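Long-range contact in caspase-3 (Porites astreoides, PDB 6WI4), which is probably a cysteine protease of apoptosis that cleaves protein substrates after aspartate, as in other caspases: residues Pro122-Met136 / Asp146-Trp160. Sequence-based numbering, arbitrary orientation.
Sequences PKMFFFQACQGHEYM and DFVYAYSTVPGYYSW
Strands 123-128 and 147-151 run parallel, their axes 4.7 Å apart at closest approach. Five backbone bonds lace them, from K123 N to D146 O through F127 N to A150 O; the shortest joins A150 N to F125 O (2.7 Å). On the face bearing K123, F125 and F127, the K123 chain, bent at chi3 (-89°), lays CE over the F147 ring, 3.7 Å from its centroid. F125 meets F147 rim to rim and lies beside Y149, completing an aromatic cluster, while F127 forms an offset stack with Y151 (planes 20° apart). On the other face M124 CG touches V148 CG1, and F126 rests on A150.

Beyond the strands, Q128-G132 fit the QACxG active-site motif of caspases. Q131 OE1 accepts T153 N (3.2 Å). Q131 N bonds Y157 O and Q131 O takes G156 N, a G1 bulge. Q128 NE2 reaches S159 OG at 3.0 Å and also an acidic side chain of the bound peptide, consistent with recognition of aspartate.

The Y158 ring receives H133 CA over one face, 3.6 Å from its centroid, and turns its edge to the Y135 face. A serine at Y158 would probably leave Y135 and H133 without this aromatic partner.

The paired strands sit between strands 83-88 and 217-220 of the caspase sheet, with helix 105-110 against F125, F127, Y149 and Y151, and helix 168-180 against F126, Q128 and S152.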
loop_
_atom_site.group_PDB
_atom_site.type_symbol
_atom_site.label_atom_id
_atom_site.label_comp_id
_atom_site.label_asym_id
_atom_site.label_seq_id
_atom_site.Cartn_x
_atom_site.Cartn_y
_atom_site.Cartn_z
ATOM N N PRO A 122 -12.403 -3.364 8.286
ATOM C CA PRO A 122 -11.097 -3.599 7.657
ATOM C C PRO A 122 -10.312 -2.310 7.479
ATOM O O PRO A 122 -10.834 -1.295 7.002
ATOM C CB PRO A 122 -11.452 -4.249 6.315
ATOM C CG PRO A 122 -12.907 -4.006 6.115
ATOM C CD PRO A 122 -13.527 -3.828 7.456
ATOM N N LYS A 123 -9.045 -2.365 7.876
ATOM C CA LYS A 123 -8.099 -1.262 7.752
ATOM C C LYS A 123 -6.969 -1.764 6.878
ATOM O O LYS A 123 -6.149 -2.572 7.327
ATOM C CB LYS A 123 -7.597 -0.821 9.126
ATOM C CG LYS A 123 -8.740 -0.338 10.040
ATOM C CD LYS A 123 -8.340 -0.299 11.503
ATOM C CE LYS A 123 -8.600 -1.628 12.231
ATOM N NZ LYS A 123 -10.048 -1.849 12.539
ATOM N N MET A 124 -6.944 -1.306 5.633
ATOM C CA MET A 124 -6.033 -1.822 4.617
ATOM C C MET A 124 -4.892 -0.843 4.403
ATOM O O MET A 124 -5.129 0.341 4.156
ATOM C CB MET A 124 -6.769 -2.045 3.301
ATOM C CG MET A 124 -7.871 -3.082 3.377
ATOM S SD MET A 124 -8.968 -2.980 1.952
ATOM C CE MET A 124 -10.266 -1.946 2.637
ATOM N N PHE A 125 -3.663 -1.343 4.454
ATOM C CA PHE A 125 -2.478 -0.540 4.182
ATOM C C PHE A 125 -1.726 -1.145 3.006
ATOM O O PHE A 125 -1.483 -2.356 2.984
ATOM C CB PHE A 125 -1.585 -0.475 5.421
ATOM C CG PHE A 125 -2.155 0.364 6.508
ATOM C CD1 PHE A 125 -3.219 -0.089 7.265
ATOM C CD2 PHE A 125 -1.656 1.630 6.751
ATOM C CE1 PHE A 125 -3.766 0.702 8.262
ATOM C CE2 PHE A 125 -2.200 2.420 7.737
ATOM C CZ PHE A 125 -3.254 1.951 8.496
ATOM N N PHE A 126 -1.383 -0.314 2.022
ATOM C CA PHE A 126 -0.626 -0.740 0.851
ATOM C C PHE A 126 0.680 0.036 0.794
ATOM O O PHE A 126 0.672 1.267 0.884
ATOM C CB PHE A 126 -1.405 -0.507 -0.446
ATOM C CG PHE A 126 -2.735 -1.195 -0.498
ATOM C CD1 PHE A 126 -3.869 -0.591 0.024
ATOM C CD2 PHE A 126 -2.856 -2.438 -1.108
ATOM C CE1 PHE A 126 -5.102 -1.222 -0.035
ATOM C CE2 PHE A 126 -4.090 -3.077 -1.163
ATOM C CZ PHE A 126 -5.212 -2.463 -0.632
ATOM N N PHE A 127 1.791 -0.670 0.609
ATOM C CA PHE A 127 3.110 -0.045 0.606
ATOM C C PHE A 127 3.843 -0.383 -0.677
ATOM O O PHE A 127 4.053 -1.564 -0.974
ATOM C CB PHE A 127 3.957 -0.521 1.787
ATOM C CG PHE A 127 3.362 -0.248 3.121
ATOM C CD1 PHE A 127 3.516 0.988 3.716
ATOM C CD2 PHE A 127 2.651 -1.222 3.792
ATOM C CE1 PHE A 127 2.952 1.249 4.960
ATOM C CE2 PHE A 127 2.101 -0.971 5.050
ATOM C CZ PHE A 127 2.255 0.266 5.630
ATOM N N GLN A 128 4.282 0.642 -1.411
ATOM C CA GLN A 128 5.284 0.484 -2.457
ATOM C C GLN A 128 6.507 1.264 -1.982
ATOM O O GLN A 128 6.514 2.497 -2.016
ATOM C CB GLN A 128 4.787 0.978 -3.811
ATOM C CG GLN A 128 5.888 1.074 -4.874
ATOM C CD GLN A 128 6.626 -0.239 -5.089
ATOM O OE1 GLN A 128 6.015 -1.309 -5.172
ATOM N NE2 GLN A 128 7.950 -0.161 -5.195
ATOM N N ALA A 129 7.524 0.539 -1.512
ATOM C CA ALA A 129 8.722 1.104 -0.908
ATOM C C ALA A 129 9.720 -0.018 -0.686
ATOM O O ALA A 129 9.344 -1.184 -0.526
ATOM C CB ALA A 129 8.416 1.805 0.428
ATOM N N CYS A 130 10.996 0.336 -0.678
ATOM C CA CYS A 130 11.977 -0.677 -0.340
ATOM C C CYS A 130 11.838 -1.064 1.123
ATOM O O CYS A 130 11.359 -0.287 1.954
ATOM C CB CYS A 130 13.379 -0.165 -0.639
ATOM S SG CYS A 130 13.739 -0.105 -2.389
ATOM N N GLN A 131 12.235 -2.301 1.429
ATOM C CA GLN A 131 12.189 -2.830 2.787
ATOM C C GLN A 131 13.580 -3.258 3.237
ATOM O O GLN A 131 13.721 -4.087 4.139
ATOM C CB GLN A 131 11.183 -3.984 2.874
ATOM C CG GLN A 131 9.743 -3.519 2.626
ATOM C CD GLN A 131 8.722 -4.648 2.496
ATOM O OE1 GLN A 131 7.927 -4.666 1.549
ATOM N NE2 GLN A 131 8.711 -5.568 3.454
ATOM N N GLY A 132 14.605 -2.676 2.634
ATOM C CA GLY A 132 15.969 -3.129 2.817
ATOM C C GLY A 132 16.777 -2.809 1.577
ATOM O O GLY A 132 16.332 -2.080 0.695
ATOM N N HIS A 133 17.977 -3.386 1.513
ATOM C CA HIS A 133 18.875 -3.058 0.414
ATOM C C HIS A 133 19.546 -4.296 -0.172
ATOM O O HIS A 133 20.684 -4.213 -0.653
ATOM C CB HIS A 133 19.944 -2.061 0.864
ATOM C CG HIS A 133 20.678 -2.487 2.097
ATOM N ND1 HIS A 133 20.412 -1.957 3.341
ATOM C CD2 HIS A 133 21.653 -3.409 2.280
ATOM C CE1 HIS A 133 21.201 -2.525 4.236
ATOM N NE2 HIS A 133 21.962 -3.412 3.619
ATOM N N GLU A 134 18.874 -5.447 -0.139
ATOM C CA GLU A 134 19.337 -6.649 -0.815
ATOM C C GLU A 134 18.522 -6.903 -2.077
ATOM O O GLU A 134 17.316 -6.633 -2.127
ATOM C CB GLU A 134 19.244 -7.881 0.096
ATOM C CG GLU A 134 20.017 -7.757 1.400
ATOM C CD GLU A 134 21.519 -7.722 1.189
ATOM O OE1 GLU A 134 21.996 -8.331 0.206
ATOM O OE2 GLU A 134 22.222 -7.084 2.004
ATOM N N TYR A 135 19.196 -7.434 -3.093
ATOM C CA TYR A 135 18.551 -7.974 -4.280
ATOM C C TYR A 135 18.130 -9.427 -4.054
ATOM O O TYR A 135 18.698 -10.144 -3.222
ATOM C CB TYR A 135 19.489 -7.907 -5.496
ATOM C CG TYR A 135 19.923 -6.523 -5.914
ATOM C CD1 TYR A 135 19.039 -5.657 -6.551
ATOM C CD2 TYR A 135 21.229 -6.087 -5.705
ATOM C CE1 TYR A 135 19.435 -4.394 -6.947
ATOM C CE2 TYR A 135 21.632 -4.818 -6.096
ATOM C CZ TYR A 135 20.734 -3.975 -6.719
ATOM O OH TYR A 135 21.127 -2.709 -7.111
ATOM N N MET A 136 17.132 -9.862 -4.826
ATOM C CA MET A 136 16.671 -11.245 -4.851
ATOM C C MET A 136 17.175 -11.919 -6.123
ATOM O O MET A 136 17.021 -11.366 -7.212
ATOM C CB MET A 136 15.145 -11.306 -4.805
ATOM C CG MET A 136 14.576 -12.035 -3.624
ATOM S SD MET A 136 12.774 -12.026 -3.632
ATOM C CE MET A 136 12.446 -10.846 -2.320
ATOM N N ASP A 146 -8.257 -6.839 12.283
ATOM C CA ASP A 146 -8.886 -6.345 11.059
ATOM C C ASP A 146 -7.985 -5.404 10.269
ATOM O O ASP A 146 -8.454 -4.730 9.347
ATOM C CB ASP A 146 -10.242 -5.675 11.343
ATOM C CG ASP A 146 -11.151 -6.547 12.186
ATOM O OD1 ASP A 146 -11.319 -7.738 11.842
ATOM O OD2 ASP A 146 -11.683 -6.046 13.193
ATOM N N PHE A 147 -6.694 -5.380 10.571
ATOM C CA PHE A 147 -5.691 -4.774 9.706
ATOM C C PHE A 147 -5.200 -5.787 8.680
ATOM O O PHE A 147 -5.084 -6.981 8.965
ATOM C CB PHE A 147 -4.478 -4.289 10.500
ATOM C CG PHE A 147 -4.707 -3.050 11.320
ATOM C CD1 PHE A 147 -5.206 -3.139 12.606
ATOM C CD2 PHE A 147 -4.377 -1.806 10.809
ATOM C CE1 PHE A 147 -5.390 -2.014 13.369
ATOM C CE2 PHE A 147 -4.557 -0.673 11.562
ATOM C CZ PHE A 147 -5.066 -0.770 12.843
ATOM N N VAL A 148 -4.872 -5.292 7.490
ATOM C CA VAL A 148 -4.132 -6.076 6.510
ATOM C C VAL A 148 -3.106 -5.153 5.871
ATOM O O VAL A 148 -3.424 -4.012 5.518
ATOM C CB VAL A 148 -5.055 -6.743 5.464
ATOM C CG1 VAL A 148 -5.933 -5.730 4.723
ATOM C CG2 VAL A 148 -4.235 -7.575 4.504
ATOM N N TYR A 149 -1.860 -5.616 5.788
ATOM C CA TYR A 149 -0.747 -4.799 5.318
ATOM C C TYR A 149 -0.189 -5.476 4.080
ATOM O O TYR A 149 0.391 -6.567 4.171
ATOM C CB TYR A 149 0.327 -4.636 6.395
ATOM C CG TYR A 149 -0.184 -4.230 7.768
ATOM C CD1 TYR A 149 -0.541 -5.190 8.700
ATOM C CD2 TYR A 149 -0.293 -2.892 8.133
ATOM C CE1 TYR A 149 -0.990 -4.837 9.971
ATOM C CE2 TYR A 149 -0.756 -2.536 9.397
ATOM C CZ TYR A 149 -1.091 -3.510 10.309
ATOM O OH TYR A 149 -1.538 -3.176 11.576
ATOM N N ALA A 150 -0.397 -4.853 2.923
ATOM C CA ALA A 150 0.022 -5.412 1.646
ATOM C C ALA A 150 1.334 -4.749 1.247
ATOM O O ALA A 150 1.353 -3.581 0.848
ATOM C CB ALA A 150 -1.059 -5.204 0.589
ATOM N N TYR A 151 2.428 -5.493 1.363
ATOM C CA TYR A 151 3.774 -4.990 1.114
ATOM C C TYR A 151 4.258 -5.383 -0.276
ATOM O O TYR A 151 4.064 -6.520 -0.706
ATOM C CB TYR A 151 4.743 -5.578 2.137
ATOM C CG TYR A 151 4.696 -4.965 3.509
ATOM C CD1 TYR A 151 5.474 -3.855 3.817
ATOM C CD2 TYR A 151 3.924 -5.531 4.510
ATOM C CE1 TYR A 151 5.479 -3.317 5.090
ATOM C CE2 TYR A 151 3.915 -4.995 5.792
ATOM C CZ TYR A 151 4.695 -3.886 6.068
ATOM O OH TYR A 151 4.704 -3.339 7.332
ATOM N N SER A 152 4.960 -4.461 -0.942
ATOM C CA SER A 152 5.440 -4.735 -2.298
ATOM C C SER A 152 6.537 -5.800 -2.340
ATOM O O SER A 152 6.690 -6.467 -3.372
ATOM C CB SER A 152 5.943 -3.446 -2.956
ATOM O OG SER A 152 7.117 -2.927 -2.335
ATOM N N THR A 153 7.314 -5.969 -1.272
ATOM C CA THR A 153 8.470 -6.868 -1.303
ATOM C C THR A 153 8.537 -7.620 0.027
ATOM O O THR A 153 7.532 -7.769 0.729
ATOM C CB THR A 153 9.748 -6.089 -1.695
ATOM O OG1 THR A 153 10.802 -7.026 -1.972
ATOM C CG2 THR A 153 10.207 -5.104 -0.612
ATOM N N VAL A 154 9.712 -8.164 0.343
ATOM C CA VAL A 154 9.945 -9.003 1.518
ATOM C C VAL A 154 10.878 -8.241 2.450
ATOM O O VAL A 154 11.753 -7.503 1.971
ATOM C CB VAL A 154 10.534 -10.360 1.096
ATOM C CG1 VAL A 154 11.105 -11.136 2.297
ATOM C CG2 VAL A 154 9.504 -11.171 0.358
ATOM N N PRO A 155 10.720 -8.343 3.771
ATOM C CA PRO A 155 11.630 -7.634 4.673
ATOM C C PRO A 155 13.088 -7.921 4.349
ATOM O O PRO A 155 13.493 -9.079 4.174
ATOM C CB PRO A 155 11.235 -8.170 6.054
ATOM C CG PRO A 155 9.786 -8.438 5.912
ATOM C CD PRO A 155 9.613 -8.978 4.511
ATOM N N GLY A 156 13.868 -6.846 4.241
ATOM C CA GLY A 156 15.282 -6.911 3.952
ATOM C C GLY A 156 15.653 -6.618 2.515
ATOM O O GLY A 156 16.848 -6.535 2.204
ATOM N N TYR A 157 14.677 -6.440 1.636
ATOM C CA TYR A 157 14.939 -6.415 0.209
ATOM C C TYR A 157 14.480 -5.115 -0.435
ATOM O O TYR A 157 13.533 -4.471 0.021
ATOM C CB TYR A 157 14.237 -7.584 -0.476
ATOM C CG TYR A 157 14.796 -8.945 -0.131
ATOM C CD1 TYR A 157 15.823 -9.494 -0.886
ATOM C CD2 TYR A 157 14.285 -9.682 0.929
ATOM C CE1 TYR A 157 16.326 -10.752 -0.599
ATOM C CE2 TYR A 157 14.787 -10.943 1.229
ATOM C CZ TYR A 157 15.804 -11.464 0.454
ATOM O OH TYR A 157 16.315 -12.713 0.737
ATOM N N TYR A 158 15.150 -4.771 -1.535
ATOM C CA TYR A 158 14.671 -3.734 -2.437
ATOM C C TYR A 158 13.308 -4.101 -3.022
ATOM O O TYR A 158 12.912 -5.272 -3.076
ATOM C CB TYR A 158 15.639 -3.558 -3.606
ATOM C CG TYR A 158 16.989 -2.946 -3.302
ATOM C CD1 TYR A 158 17.094 -1.689 -2.727
ATOM C CD2 TYR A 158 18.160 -3.617 -3.642
ATOM C CE1 TYR A 158 18.332 -1.114 -2.484
ATOM C CE2 TYR A 158 19.400 -3.051 -3.408
ATOM C CZ TYR A 158 19.478 -1.802 -2.828
ATOM O OH TYR A 158 20.716 -1.239 -2.592
ATOM N N SER A 159 12.620 -3.077 -3.521
ATOM C CA SER A 159 11.407 -3.203 -4.310
ATOM C C SER A 159 11.644 -2.458 -5.611
ATOM O O SER A 159 12.307 -1.420 -5.617
ATOM C CB SER A 159 10.220 -2.603 -3.546
ATOM O OG SER A 159 9.000 -2.795 -4.229
ATOM N N TRP A 160 11.085 -2.966 -6.702
ATOM C CA TRP A 160 11.391 -2.460 -8.037
ATOM C C TRP A 160 10.283 -1.603 -8.630
ATOM O O TRP A 160 9.091 -1.910 -8.511
ATOM C CB TRP A 160 11.688 -3.628 -8.972
ATOM C CG TRP A 160 13.039 -4.234 -8.770
ATOM C CD1 TRP A 160 13.338 -5.359 -8.057
ATOM C CD2 TRP A 160 14.274 -3.771 -9.331
ATOM N NE1 TRP A 160 14.690 -5.623 -8.129
ATOM C CE2 TRP A 160 15.284 -4.657 -8.900
ATOM C CE3 TRP A 160 14.624 -2.685 -10.136
ATOM C CZ2 TRP A 160 16.619 -4.500 -9.264
ATOM C CZ3 TRP A 160 15.957 -2.529 -10.492
ATOM C CH2 TRP A 160 16.933 -3.432 -10.052
HETATM O O HOH W 1 -10.982 -3.885 14.524
HETATM O O HOH W 2 7.148 -3.157 -6.902
HETATM O O HOH W 3 7.013 -2.458 0.328
HETATM O O HOH W 4 18.666 -5.113 3.817
HETATM O O HOH W 5 15.043 -7.073 -3.842
HETATM O O HOH W 6 15.673 -7.851 -6.336
#